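Local coordinates for protein carbohydrate kinase, FGGY (Novosphingobium aromaticivorans, PDB 3H6E) that probably transfers a phosphate group to a sugar or related substrate, as FGGY carbohydrate kinases do, at residues 249-254 / 266-271; 258-263 / 295-300; 337-342 / 462-467; 406-411 / 444-449. All coordinates share one frame; numbering follows the deposited sequence.

Contact 1 of 4, residues 249-254 / 266-271; sequences DNEATV and LPATPV
The flat carboxylate of Glu251 lies beside the backbone of Pro267, with OE2 3.6 Å from Pro267 CA. Its two oxygens have separate polar partners. OE2 forms a salt bridge with Arg265 NE, just before Leu266 in the chain. OE1 is hydrogen-bonded to Thr388 OG1. The group is therefore gripped from two parts of the chain, and its negative charge is probably balanced by the arginine. A bend in the side chain (chi2 -81°) brings the carboxylate round while the aliphatic part stays against Ala268. There Glu251 CG is 3.5 Å from Ala268 CB, and the same CG is 3.3 Å from Ala268 N.

Further along, the backbones pair. Leu266 N donates to Ala252 O over 2.7 Å, with an N-H...O angle of 163°. The return bond, Ala252 N to Leu266 O, is weak at 3.4 Å. Ala252 and Leu266 thus form an antiparallel hydrogen-bonded pair, with both side chains on one face of the sheet. Leu266 CB is 3.4 Å from Ala252 O. Helix 233-241 packs on this face, where Leu238 touches Leu266. Thr253 belongs to the other face, and its OG1 is hydrogen-bonded to Ser387 OG.

Past Leu266 the chain leaves the sheet, and Pro267 O accepts a bond from Arg291 NH1. The pairing marks the open end of a beta hairpin, formed by strands 252-256 and 261-266. The hairpin lies in the mixed sheet of the C-terminal part, consistent with the actin-like ATPase fold of FGGY kinases.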
loop_
_atom_site.group_PDB
_atom_site.type_symbol
_atom_site.label_atom_id
_atom_site.label_comp_id
_atom_site.label_asym_id
_atom_site.label_seq_id
_atom_site.Cartn_x
_atom_site.Cartn_y
_atom_site.Cartn_z
ATOM N N ASP A 249 -10.264 -5.428 15.616
ATOM C CA ASP A 249 -10.103 -6.826 15.259
ATOM C C ASP A 249 -11.263 -7.328 14.407
ATOM O O ASP A 249 -11.280 -8.484 13.987
ATOM C CB ASP A 249 -10.007 -7.657 16.533
ATOM C CG ASP A 249 -8.861 -8.629 16.498
ATOM O OD1 ASP A 249 -8.066 -8.563 15.534
ATOM O OD2 ASP A 249 -8.753 -9.448 17.439
ATOM N N ASN A 250 -12.230 -6.452 14.159
ATOM C CA ASN A 250 -13.441 -6.822 13.431
ATOM C C ASN A 250 -13.209 -7.067 11.944
ATOM O O ASN A 250 -12.184 -6.676 11.380
ATOM C CB ASN A 250 -14.517 -5.746 13.610
ATOM C CG ASN A 250 -14.800 -5.438 15.071
ATOM O OD1 ASN A 250 -14.955 -6.343 15.890
ATOM N ND2 ASN A 250 -14.876 -4.151 15.402
ATOM N N GLU A 251 -14.174 -7.721 11.311
ATOM C CA GLU A 251 -14.154 -7.877 9.871
ATOM C C GLU A 251 -14.260 -6.485 9.271
ATOM O O GLU A 251 -15.256 -5.788 9.479
ATOM C CB GLU A 251 -15.316 -8.755 9.412
ATOM C CG GLU A 251 -14.955 -9.691 8.273
ATOM C CD GLU A 251 -14.997 -9.000 6.948
ATOM O OE1 GLU A 251 -16.002 -8.312 6.693
ATOM O OE2 GLU A 251 -14.038 -9.135 6.164
ATOM N N ALA A 252 -13.227 -6.070 8.548
ATOM C CA ALA A 252 -13.180 -4.709 8.026
ATOM C C ALA A 252 -12.338 -4.627 6.773
ATOM O O ALA A 252 -11.480 -5.473 6.537
ATOM C CB ALA A 252 -12.639 -3.759 9.076
ATOM N N THR A 253 -12.589 -3.602 5.970
ATOM C CA THR A 253 -11.825 -3.357 4.759
ATOM C C THR A 253 -11.388 -1.897 4.712
ATOM O O THR A 253 -12.201 -0.996 4.912
ATOM C CB THR A 253 -12.664 -3.651 3.503
ATOM O OG1 THR A 253 -12.903 -5.062 3.400
ATOM C CG2 THR A 253 -11.946 -3.165 2.252
ATOM N N VAL A 254 -10.105 -1.664 4.458
ATOM C CA VAL A 254 -9.624 -0.311 4.235
ATOM C C VAL A 254 -9.518 -0.038 2.739
ATOM O O VAL A 254 -8.884 -0.794 2.001
ATOM C CB VAL A 254 -8.266 -0.050 4.913
ATOM C CG1 VAL A 254 -7.782 1.358 4.594
ATOM C CG2 VAL A 254 -8.366 -0.256 6.421
ATOM N N LEU A 266 -9.507 -7.093 5.701
ATOM C CA LEU A 266 -8.994 -7.821 6.853
ATOM C C LEU A 266 -10.046 -8.827 7.294
ATOM O O LEU A 266 -10.864 -8.534 8.166
ATOM C CB LEU A 266 -8.683 -6.856 7.996
ATOM C CG LEU A 266 -7.816 -5.655 7.611
ATOM C CD1 LEU A 266 -7.862 -4.557 8.672
ATOM C CD2 LEU A 266 -6.388 -6.099 7.339
ATOM N N PRO A 267 -10.034 -10.017 6.682
ATOM C CA PRO A 267 -11.087 -11.010 6.925
ATOM C C PRO A 267 -11.133 -11.478 8.381
ATOM O O PRO A 267 -10.095 -11.628 9.021
ATOM C CB PRO A 267 -10.697 -12.173 6.000
ATOM C CG PRO A 267 -9.747 -11.579 4.995
ATOM C CD PRO A 267 -9.015 -10.513 5.742
ATOM N N ALA A 268 -12.339 -11.689 8.894
ATOM C CA ALA A 268 -12.519 -12.228 10.235
ATOM C C ALA A 268 -12.668 -13.739 10.142
ATOM O O ALA A 268 -12.566 -14.456 11.140
ATOM C CB ALA A 268 -13.737 -11.606 10.901
ATOM N N THR A 269 -12.922 -14.210 8.925
ATOM C CA THR A 269 -12.994 -15.638 8.645
ATOM C C THR A 269 -11.928 -16.026 7.623
ATOM O O THR A 269 -11.384 -15.168 6.927
ATOM C CB THR A 269 -14.377 -16.028 8.093
ATOM O OG1 THR A 269 -14.665 -15.249 6.924
ATOM C CG2 THR A 269 -15.452 -15.784 9.139
ATOM N N PRO A 270 -11.610 -17.325 7.539
ATOM C CA PRO A 270 -10.690 -17.785 6.495
ATOM C C PRO A 270 -11.335 -17.616 5.125
ATOM O O PRO A 270 -12.506 -17.955 4.965
ATOM C CB PRO A 270 -10.514 -19.272 6.811
ATOM C CG PRO A 270 -10.930 -19.423 8.245
ATOM C CD PRO A 270 -12.008 -18.410 8.451
ATOM N N VAL A 271 -10.594 -17.093 4.155
ATOM C CA VAL A 271 -11.137 -16.915 2.815
ATOM C C VAL A 271 -10.355 -17.735 1.787
ATOM O O VAL A 271 -9.203 -18.111 2.012
ATOM C CB VAL A 271 -11.175 -15.425 2.405
ATOM C CG1 VAL A 271 -12.020 -14.632 3.384
ATOM C CG2 VAL A 271 -9.777 -14.856 2.349
#

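Contact 2 of 4, residues 258-263 / 295-300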
loop_
_atom_site.group_PDB
_atom_site.type_symbol
_atom_site.label_atom_id
_atom_site.label_comp_id
_atom_site.label_asym_id
_atom_site.label_seq_id
_atom_site.Cartn_x
_atom_site.Cartn_y
_atom_site.Cartn_z
ATOM N N GLY A 258 -6.625 7.670 -4.404
ATOM C CA GLY A 258 -5.543 8.416 -5.016
ATOM C C GLY A 258 -5.487 8.022 -6.484
ATOM O O GLY A 258 -6.516 7.684 -7.074
ATOM N N THR A 259 -4.300 8.044 -7.082
ATOM C CA THR A 259 -4.169 7.536 -8.445
ATOM C C THR A 259 -4.746 6.123 -8.506
ATOM O O THR A 259 -5.518 5.795 -9.404
ATOM C CB THR A 259 -2.708 7.517 -8.926
ATOM O OG1 THR A 259 -2.228 8.860 -9.052
ATOM C CG2 THR A 259 -2.614 6.840 -10.279
ATOM N N TRP A 260 -4.374 5.301 -7.531
ATOM C CA TRP A 260 -4.937 3.968 -7.389
ATOM C C TRP A 260 -5.948 3.919 -6.246
ATOM O O TRP A 260 -5.680 4.391 -5.141
ATOM C CB TRP A 260 -3.833 2.941 -7.123
ATOM C CG TRP A 260 -3.046 2.544 -8.332
ATOM C CD1 TRP A 260 -1.901 3.129 -8.799
ATOM C CD2 TRP A 260 -3.337 1.463 -9.226
ATOM N NE1 TRP A 260 -1.468 2.484 -9.933
ATOM C CE2 TRP A 260 -2.330 1.457 -10.216
ATOM C CE3 TRP A 260 -4.353 0.502 -9.289
ATOM C CZ2 TRP A 260 -2.308 0.525 -11.253
ATOM C CZ3 TRP A 260 -4.330 -0.420 -10.323
ATOM C CH2 TRP A 260 -3.316 -0.403 -11.289
ATOM N N PHE A 261 -7.114 3.350 -6.527
ATOM C CA PHE A 261 -8.065 2.993 -5.486
ATOM C C PHE A 261 -7.803 1.536 -5.127
ATOM O O PHE A 261 -7.906 0.657 -5.981
ATOM C CB PHE A 261 -9.497 3.149 -5.993
ATOM C CG PHE A 261 -9.968 4.570 -6.071
ATOM C CD1 PHE A 261 -9.110 5.584 -6.466
ATOM C CD2 PHE A 261 -11.285 4.889 -5.777
ATOM C CE1 PHE A 261 -9.553 6.892 -6.547
ATOM C CE2 PHE A 261 -11.735 6.194 -5.861
ATOM C CZ PHE A 261 -10.869 7.197 -6.243
ATOM N N ILE A 262 -7.447 1.278 -3.873
ATOM C CA ILE A 262 -7.095 -0.073 -3.455
ATOM C C ILE A 262 -7.906 -0.537 -2.256
ATOM O O ILE A 262 -7.888 0.092 -1.200
ATOM C CB ILE A 262 -5.598 -0.194 -3.114
ATOM C CG1 ILE A 262 -4.741 0.277 -4.290
ATOM C CG2 ILE A 262 -5.252 -1.632 -2.741
ATOM C CD1 ILE A 262 -3.257 0.251 -4.011
ATOM N N ALA A 263 -8.616 -1.645 -2.432
ATOM C CA ALA A 263 -9.372 -2.253 -1.350
ATOM C C ALA A 263 -8.555 -3.363 -0.704
ATOM O O ALA A 263 -8.220 -4.355 -1.353
ATOM C CB ALA A 263 -10.696 -2.794 -1.864
ATOM N N SER A 295 -7.119 -8.381 -1.778
ATOM C CA SER A 295 -7.047 -7.028 -2.310
ATOM C C SER A 295 -7.605 -6.922 -3.724
ATOM O O SER A 295 -7.514 -7.859 -4.509
ATOM C CB SER A 295 -5.599 -6.537 -2.296
ATOM O OG SER A 295 -4.981 -6.837 -1.054
ATOM N N ALA A 296 -8.178 -5.766 -4.038
ATOM C CA ALA A 296 -8.641 -5.474 -5.388
ATOM C C ALA A 296 -8.424 -3.997 -5.665
ATOM O O ALA A 296 -8.809 -3.152 -4.859
ATOM C CB ALA A 296 -10.105 -5.827 -5.538
ATOM N N ARG A 297 -7.795 -3.680 -6.792
ATOM C CA ARG A 297 -7.607 -2.282 -7.162
ATOM C C ARG A 297 -8.147 -1.910 -8.538
ATOM O O ARG A 297 -8.520 -2.766 -9.344
ATOM C CB ARG A 297 -6.136 -1.840 -7.037
ATOM C CG ARG A 297 -5.106 -2.946 -6.849
ATOM C CD ARG A 297 -4.917 -3.794 -8.093
ATOM N NE ARG A 297 -4.025 -3.208 -9.097
ATOM C CZ ARG A 297 -2.694 -3.238 -9.032
ATOM N NH1 ARG A 297 -2.094 -3.790 -7.987
ATOM N NH2 ARG A 297 -1.960 -2.703 -10.001
ATOM N N PHE A 298 -8.198 -0.605 -8.768
ATOM C CA PHE A 298 -8.458 -0.028 -10.078
ATOM C C PHE A 298 -7.965 1.412 -10.004
ATOM O O PHE A 298 -7.939 2.006 -8.927
ATOM C CB PHE A 298 -9.944 -0.104 -10.453
ATOM C CG PHE A 298 -10.817 0.877 -9.721
ATOM C CD1 PHE A 298 -11.209 0.638 -8.415
ATOM C CD2 PHE A 298 -11.270 2.026 -10.352
ATOM C CE1 PHE A 298 -12.024 1.536 -7.742
ATOM C CE2 PHE A 298 -12.086 2.928 -9.686
ATOM C CZ PHE A 298 -12.461 2.680 -8.375
HETATM N N MSE A 299 -7.549 1.963 -11.136
HETATM C CA MSE A 299 -6.924 3.278 -11.133
HETATM C C MSE A 299 -7.938 4.406 -11.072
HETATM O O MSE A 299 -7.997 5.252 -11.963
HETATM C CB MSE A 299 -6.006 3.435 -12.340
HETATM C CG MSE A 299 -4.635 2.833 -12.109
HETATM SE SE MSE A 299 -3.328 3.486 -13.381
HETATM C CE MSE A 299 -3.810 2.325 -14.858
ATOM N N GLY A 300 -8.719 4.415 -10.000
ATOM C CA GLY A 300 -9.781 5.383 -9.819
ATOM C C GLY A 300 -9.374 6.816 -10.081
ATOM O O GLY A 300 -9.956 7.477 -10.936
#
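The indole of Trp260 sits between Met299 and Arg297, one on each face. Met299 lays CG over the six-membered ring, and its SE lies obliquely, 4.3 Å from the centroid of that ring. This is a Met-aromatic contact, made by selenomethionine. Arg297 brings NH2 over the opposite face. The guanidinium is not stacked, since its plane is turned 74° from the ring. Its CZ is 4.0 Å from the centroid of the six-membered ring, an off-centre cation-pi contact. Bends along the arginine chain (chi2 70°) fold the group back toward the indole. Arg297 NE also forms a salt bridge with Asp281, which probably helps to fix the group. Ile262 runs beside the arginine, pointing the same way, with CG1 3.7 Å from Arg297 CB.

The backbones here are neighbouring antiparallel strands, 261-266 and 292-298, in the large mixed sheet of the actin-like C-terminal domain. Phe261 with Phe298 and Ala263 with Ala296 are hydrogen-bonded pairs. Ile262 with Arg297 is the non-hydrogen-bonded pair between them.

Phe261 and Phe298 share the face that carries both alanines. Their rings meet obliquely, with centroids 5.2 Å apart and planes at 54°. Phe298 CE1 comes to 3.5 Å from Phe261 CB. Gly300 CA lies over a face of the Phe261 ring, 3.8 Å from its centroid. Helix 363-384 packs on this face, touching Ala263, Ala296 and Phe298. Met299 centres an inverse gamma turn and is the N-cap of helix 300-308.

Contact 3 of 4, residues 337-342 / 462-467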
loop_
_atom_site.group_PDB
_atom_site.type_symbol
_atom_site.label_atom_id
_atom_site.label_comp_id
_atom_site.label_asym_id
_atom_site.label_seq_id
_atom_site.Cartn_x
_atom_site.Cartn_y
_atom_site.Cartn_z
HETATM N N MSE A 337 -24.609 9.210 -16.876
HETATM C CA MSE A 337 -23.601 8.329 -16.292
HETATM C C MSE A 337 -22.415 7.972 -17.199
HETATM O O MSE A 337 -22.395 8.302 -18.387
HETATM C CB MSE A 337 -24.269 7.057 -15.782
HETATM C CG MSE A 337 -24.795 6.173 -16.885
HETATM SE SE MSE A 337 -25.915 4.754 -16.180
HETATM C CE MSE A 337 -25.682 3.475 -17.632
ATOM N N ILE A 338 -21.438 7.286 -16.607
ATOM C CA ILE A 338 -20.178 6.935 -17.262
ATOM C C ILE A 338 -19.959 5.429 -17.237
ATOM O O ILE A 338 -20.093 4.800 -16.192
ATOM C CB ILE A 338 -18.985 7.566 -16.520
ATOM C CG1 ILE A 338 -19.170 9.077 -16.377
ATOM C CG2 ILE A 338 -17.670 7.223 -17.217
ATOM C CD1 ILE A 338 -18.274 9.702 -15.319
ATOM N N LEU A 339 -19.603 4.853 -18.379
ATOM C CA LEU A 339 -19.308 3.425 -18.450
ATOM C C LEU A 339 -17.799 3.160 -18.453
ATOM O O LEU A 339 -17.041 3.875 -19.106
ATOM C CB LEU A 339 -19.960 2.809 -19.686
ATOM C CG LEU A 339 -21.441 3.129 -19.898
ATOM C CD1 LEU A 339 -21.997 2.311 -21.047
ATOM C CD2 LEU A 339 -22.245 2.880 -18.634
ATOM N N PRO A 340 -17.363 2.131 -17.709
ATOM C CA PRO A 340 -15.963 1.689 -17.630
ATOM C C PRO A 340 -15.484 1.146 -18.972
ATOM O O PRO A 340 -16.305 0.629 -19.726
ATOM C CB PRO A 340 -16.012 0.546 -16.607
ATOM C CG PRO A 340 -17.277 0.755 -15.843
ATOM C CD PRO A 340 -18.239 1.341 -16.828
ATOM N N THR A 341 -14.189 1.243 -19.262
ATOM C CA THR A 341 -13.212 1.821 -18.347
ATOM C C THR A 341 -12.398 2.901 -19.050
ATOM O O THR A 341 -12.322 2.935 -20.279
ATOM C CB THR A 341 -12.226 0.751 -17.832
ATOM O OG1 THR A 341 -11.357 1.329 -16.849
ATOM C CG2 THR A 341 -11.386 0.207 -18.975
ATOM N N LEU A 342 -11.776 3.773 -18.264
ATOM C CA LEU A 342 -10.931 4.827 -18.818
ATOM C C LEU A 342 -9.444 4.480 -18.723
ATOM O O LEU A 342 -8.592 5.261 -19.138
ATOM C CB LEU A 342 -11.225 6.172 -18.146
ATOM C CG LEU A 342 -12.644 6.703 -18.366
ATOM C CD1 LEU A 342 -13.585 6.203 -17.274
ATOM C CD2 LEU A 342 -12.656 8.225 -18.428
ATOM N N ASN A 462 -28.778 0.113 -11.159
ATOM C CA ASN A 462 -29.443 -0.901 -11.968
ATOM C C ASN A 462 -29.278 -0.608 -13.456
ATOM O O ASN A 462 -28.883 -1.484 -14.229
ATOM C CB ASN A 462 -30.920 -1.017 -11.590
ATOM C CG ASN A 462 -31.127 -1.762 -10.287
ATOM O OD1 ASN A 462 -30.462 -2.762 -10.022
ATOM N ND2 ASN A 462 -32.056 -1.281 -9.468
ATOM N N ARG A 463 -29.571 0.630 -13.848
ATOM C CA ARG A 463 -29.338 1.060 -15.223
ATOM C C ARG A 463 -27.864 0.910 -15.594
ATOM O O ARG A 463 -27.530 0.270 -16.590
ATOM C CB ARG A 463 -29.809 2.503 -15.442
ATOM C CG ARG A 463 -31.205 2.608 -16.043
ATOM C CD ARG A 463 -32.289 2.733 -14.981
ATOM N NE ARG A 463 -32.997 4.012 -15.059
ATOM C CZ ARG A 463 -32.625 5.126 -14.433
ATOM N NH1 ARG A 463 -31.537 5.144 -13.670
ATOM N NH2 ARG A 463 -33.345 6.232 -14.572
ATOM N N TRP A 464 -26.992 1.497 -14.779
ATOM C CA TRP A 464 -25.548 1.410 -14.991
ATOM C C TRP A 464 -25.101 -0.032 -15.221
ATOM O O TRP A 464 -24.507 -0.351 -16.251
ATOM C CB TRP A 464 -24.797 2.018 -13.801
ATOM C CG TRP A 464 -23.305 2.084 -13.976
ATOM C CD1 TRP A 464 -22.606 2.966 -14.751
ATOM C CD2 TRP A 464 -22.327 1.244 -13.346
ATOM N NE1 TRP A 464 -21.257 2.720 -14.652
ATOM C CE2 TRP A 464 -21.059 1.669 -13.795
ATOM C CE3 TRP A 464 -22.402 0.170 -12.452
ATOM C CZ2 TRP A 464 -19.877 1.060 -13.380
ATOM C CZ3 TRP A 464 -21.224 -0.437 -12.044
ATOM C CH2 TRP A 464 -19.979 0.011 -12.508
ATOM N N GLN A 465 -25.392 -0.898 -14.256
ATOM C CA GLN A 465 -25.013 -2.304 -14.346
ATOM C C GLN A 465 -25.528 -2.947 -15.630
ATOM O O GLN A 465 -24.763 -3.566 -16.374
ATOM C CB GLN A 465 -25.510 -3.075 -13.121
ATOM C CG GLN A 465 -24.652 -2.871 -11.883
ATOM C CD GLN A 465 -25.161 -3.651 -10.688
ATOM O OE1 GLN A 465 -24.633 -3.528 -9.580
ATOM N NE2 GLN A 465 -26.195 -4.458 -10.905
ATOM N N ALA A 466 -26.824 -2.792 -15.888
ATOM C CA ALA A 466 -27.428 -3.318 -17.107
ATOM C C ALA A 466 -26.649 -2.856 -18.337
ATOM O O ALA A 466 -26.224 -3.669 -19.160
ATOM C CB ALA A 466 -28.885 -2.894 -17.204
ATOM N N GLU A 467 -26.458 -1.545 -18.448
ATOM C CA GLU A 467 -25.714 -0.965 -19.561
ATOM C C GLU A 467 -24.328 -1.583 -19.729
ATOM O O GLU A 467 -23.935 -1.939 -20.840
ATOM C CB GLU A 467 -25.599 0.549 -19.395
ATOM C CG GLU A 467 -26.864 1.302 -19.766
ATOM C CD GLU A 467 -27.070 1.383 -21.264
ATOM O OE1 GLU A 467 -26.092 1.677 -21.986
ATOM O OE2 GLU A 467 -28.210 1.157 -21.720
#
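The indole N-H of Trp464, on a helix, is bonded to a backbone carbonyl of a strand. Trp464 NE1 donates to Ile338 O over 2.8 Å, with an angle of 146° at the hydrogen. The oxygen lies almost in the ring plane, so the bond meets the edge of the indole. It gives the buried ring nitrogen an acceptor and helps to fix the turn of the ring. Trp464 CG is anti to the backbone N (chi1 -175°), which carries the ring from the helix toward the strand.

Apolar side chains pack on the rest of Trp464. Met337, a selenomethionine, approaches the ring at its edge, with SE 5.1 Å from the centroid of the five-membered ring. This is a Met-aromatic contact. The extended chain of Met337 continues to the helix backbone, where CE is 3.4 Å from Trp464 CA. The same CE touches Glu467 CG. Leu339 and Pro340 approach obliquely from one side of the indole. Leu339 CD2 is 3.9 Å from Trp464 CD1, and Pro340 CG is 3.6 Å from Trp464 CZ2. The peptide bond after Pro340 is cis.

Strand 337-339 runs at 27° to helix segment 462-467, with their axes 9.3 Å apart. The strand pairs antiparallel with strand 355-357, whose Ile357 touches Met337, Leu339 and Glu467. Helix 363-384 packs alongside: its Tyr373 meets Ile338 and Pro340, and its Leu376 meets Trp464.

Contact 4 of 4, residues 406-411 / 444-449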
loop_
_atom_site.group_PDB
_atom_site.type_symbol
_atom_site.label_atom_id
_atom_site.label_comp_id
_atom_site.label_asym_id
_atom_site.label_seq_id
_atom_site.Cartn_x
_atom_site.Cartn_y
_atom_site.Cartn_z
ATOM N N ALA A 406 -22.158 8.026 -1.880
ATOM C CA ALA A 406 -22.674 7.096 -2.875
ATOM C C ALA A 406 -22.315 5.680 -2.452
ATOM O O ALA A 406 -23.079 4.740 -2.662
ATOM C CB ALA A 406 -22.101 7.408 -4.247
ATOM N N LEU A 407 -21.141 5.537 -1.848
ATOM C CA LEU A 407 -20.693 4.240 -1.363
ATOM C C LEU A 407 -21.587 3.772 -0.219
ATOM O O LEU A 407 -22.018 2.622 -0.180
ATOM C CB LEU A 407 -19.235 4.315 -0.907
ATOM C CG LEU A 407 -18.531 2.963 -0.809
ATOM C CD1 LEU A 407 -18.614 2.233 -2.145
ATOM C CD2 LEU A 407 -17.087 3.127 -0.354
ATOM N N ALA A 408 -21.868 4.678 0.710
ATOM C CA ALA A 408 -22.761 4.374 1.821
ATOM C C ALA A 408 -24.124 3.877 1.330
ATOM O O ALA A 408 -24.682 2.921 1.877
ATOM C CB ALA A 408 -22.928 5.588 2.706
ATOM N N SER A 409 -24.646 4.524 0.289
ATOM C CA SER A 409 -25.943 4.161 -0.281
ATOM C C SER A 409 -25.912 2.776 -0.908
ATOM O O SER A 409 -26.838 1.982 -0.734
ATOM C CB SER A 409 -26.379 5.190 -1.327
ATOM O OG SER A 409 -26.479 6.487 -0.764
ATOM N N LEU A 410 -24.845 2.491 -1.648
ATOM C CA LEU A 410 -24.696 1.194 -2.298
ATOM C C LEU A 410 -24.591 0.066 -1.275
ATOM O O LEU A 410 -25.111 -1.025 -1.492
ATOM C CB LEU A 410 -23.480 1.193 -3.229
ATOM C CG LEU A 410 -23.619 2.068 -4.479
ATOM C CD1 LEU A 410 -22.274 2.287 -5.156
ATOM C CD2 LEU A 410 -24.613 1.454 -5.446
ATOM N N ARG A 411 -23.923 0.344 -0.158
ATOM C CA ARG A 411 -23.763 -0.632 0.916
ATOM C C ARG A 411 -24.536 -0.193 2.155
ATOM O O ARG A 411 -23.944 0.224 3.155
ATOM C CB ARG A 411 -22.283 -0.807 1.249
ATOM C CG ARG A 411 -21.405 -0.917 0.020
ATOM C CD ARG A 411 -20.378 -2.017 0.194
ATOM N NE ARG A 411 -19.962 -2.553 -1.095
ATOM C CZ ARG A 411 -19.403 -3.744 -1.266
ATOM N NH1 ARG A 411 -19.192 -4.547 -0.225
ATOM N NH2 ARG A 411 -19.059 -4.130 -2.486
ATOM N N VAL A 444 -16.253 8.712 11.668
ATOM C CA VAL A 444 -17.608 9.209 11.523
ATOM C C VAL A 444 -18.279 8.389 10.438
ATOM O O VAL A 444 -17.744 8.267 9.338
ATOM C CB VAL A 444 -17.618 10.694 11.087
ATOM C CG1 VAL A 444 -19.038 11.250 11.113
ATOM C CG2 VAL A 444 -16.686 11.525 11.967
ATOM N N ARG A 445 -19.441 7.814 10.732
ATOM C CA ARG A 445 -20.128 7.038 9.712
ATOM C C ARG A 445 -20.701 7.943 8.631
ATOM O O ARG A 445 -21.133 9.063 8.903
ATOM C CB ARG A 445 -21.225 6.152 10.300
ATOM C CG ARG A 445 -21.781 5.177 9.272
ATOM C CD ARG A 445 -22.815 4.246 9.857
ATOM N NE ARG A 445 -23.347 3.342 8.840
ATOM C CZ ARG A 445 -24.336 2.483 9.050
ATOM N NH1 ARG A 445 -24.913 2.407 10.243
ATOM N NH2 ARG A 445 -24.750 1.699 8.067
ATOM N N ILE A 446 -20.693 7.447 7.401
ATOM C CA ILE A 446 -21.170 8.220 6.269
ATOM C C ILE A 446 -22.641 7.941 5.994
ATOM O O ILE A 446 -23.064 6.788 5.926
ATOM C CB ILE A 446 -20.346 7.924 4.999
ATOM C CG1 ILE A 446 -18.875 8.259 5.236
ATOM C CG2 ILE A 446 -20.891 8.706 3.814
ATOM C CD1 ILE A 446 -18.649 9.676 5.730
ATOM N N GLU A 447 -23.414 9.010 5.846
ATOM C CA GLU A 447 -24.820 8.900 5.499
ATOM C C GLU A 447 -24.946 8.646 4.005
ATOM O O GLU A 447 -24.213 9.239 3.211
ATOM C CB GLU A 447 -25.548 10.200 5.843
ATOM C CG GLU A 447 -25.310 10.709 7.256
ATOM C CD GLU A 447 -26.346 10.206 8.245
ATOM O OE1 GLU A 447 -26.569 8.976 8.304
ATOM O OE2 GLU A 447 -26.933 11.048 8.964
ATOM N N PRO A 448 -25.873 7.763 3.611
ATOM C CA PRO A 448 -26.167 7.598 2.185
ATOM C C PRO A 448 -26.591 8.925 1.560
ATOM O O PRO A 448 -26.941 9.858 2.284
ATOM C CB PRO A 448 -27.346 6.621 2.187
ATOM C CG PRO A 448 -27.201 5.861 3.452
ATOM C CD PRO A 448 -26.646 6.834 4.449
ATOM N N LEU A 449 -26.555 9.007 0.234
ATOM C CA LEU A 449 -26.975 10.212 -0.471
ATOM C C LEU A 449 -28.453 10.490 -0.224
ATOM O O LEU A 449 -29.287 9.590 -0.339
ATOM C CB LEU A 449 -26.723 10.071 -1.972
ATOM C CG LEU A 449 -25.270 10.040 -2.451
ATOM C CD1 LEU A 449 -25.204 9.559 -3.889
ATOM C CD2 LEU A 449 -24.615 11.410 -2.305
#
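Leu449 reaches back along helix 401-410 to Ala406. Its CB is 3.8 Å from Ser409 OG. Next, CG is 3.8 Å from Ala406 N. At the tip, CD1 is 3.7 Å from Ala406 CA and also touches Ala406 CB. Leu449 N donates to Ser409 OG over 2.7 Å, at an angle of 147°. Ser409 OG is also hydrogen-bonded to Arg405 O, one helical turn earlier. Two bonds thus hold the hydroxyl, which links the helix backbone to the loop.

Helix 401-410 is the connection in a beta-alpha-beta crossover between parallel strands 390-394 and 415-419. Segment 444-449 leaves strand 443-445, at the border of the same sheet, and passes along this helix.

Ala408 points at the passing chain. Its CB is 3.4 Å from Ile446 O and 3.9 Å from Ile446 CG2. Pro448 lies alongside the next residue, with CB 3.1 Å from Ser409 OG. The guanidinium of Arg405 adds two further bonds from the helix, NE to Glu447 O and NH2 to Pro448 O.

In the fold
All four contacts lie in the C-terminal part of the chain. Contacts 1 and 2 come first, and their segments alternate along the sequence. They share strand 261-266, and their centres are about 18 Å apart. Contact 4 reaches the same mixed sheet at its far border, strand 443-445, with its centre about 20 Å from that of contact 1. Contact 3 opens before contact 4 and closes after it, tying strand 337-339 to the C-terminal helix 457-468. Contacts 3 and 4 do not touch; their nearest atoms are about 6 Å apart. Helix 363-384 borders contacts 2, 3 and 4. The large sheet links contacts 1, 2 and 4, consistent with one actin-like domain built from distant parts of the sequence.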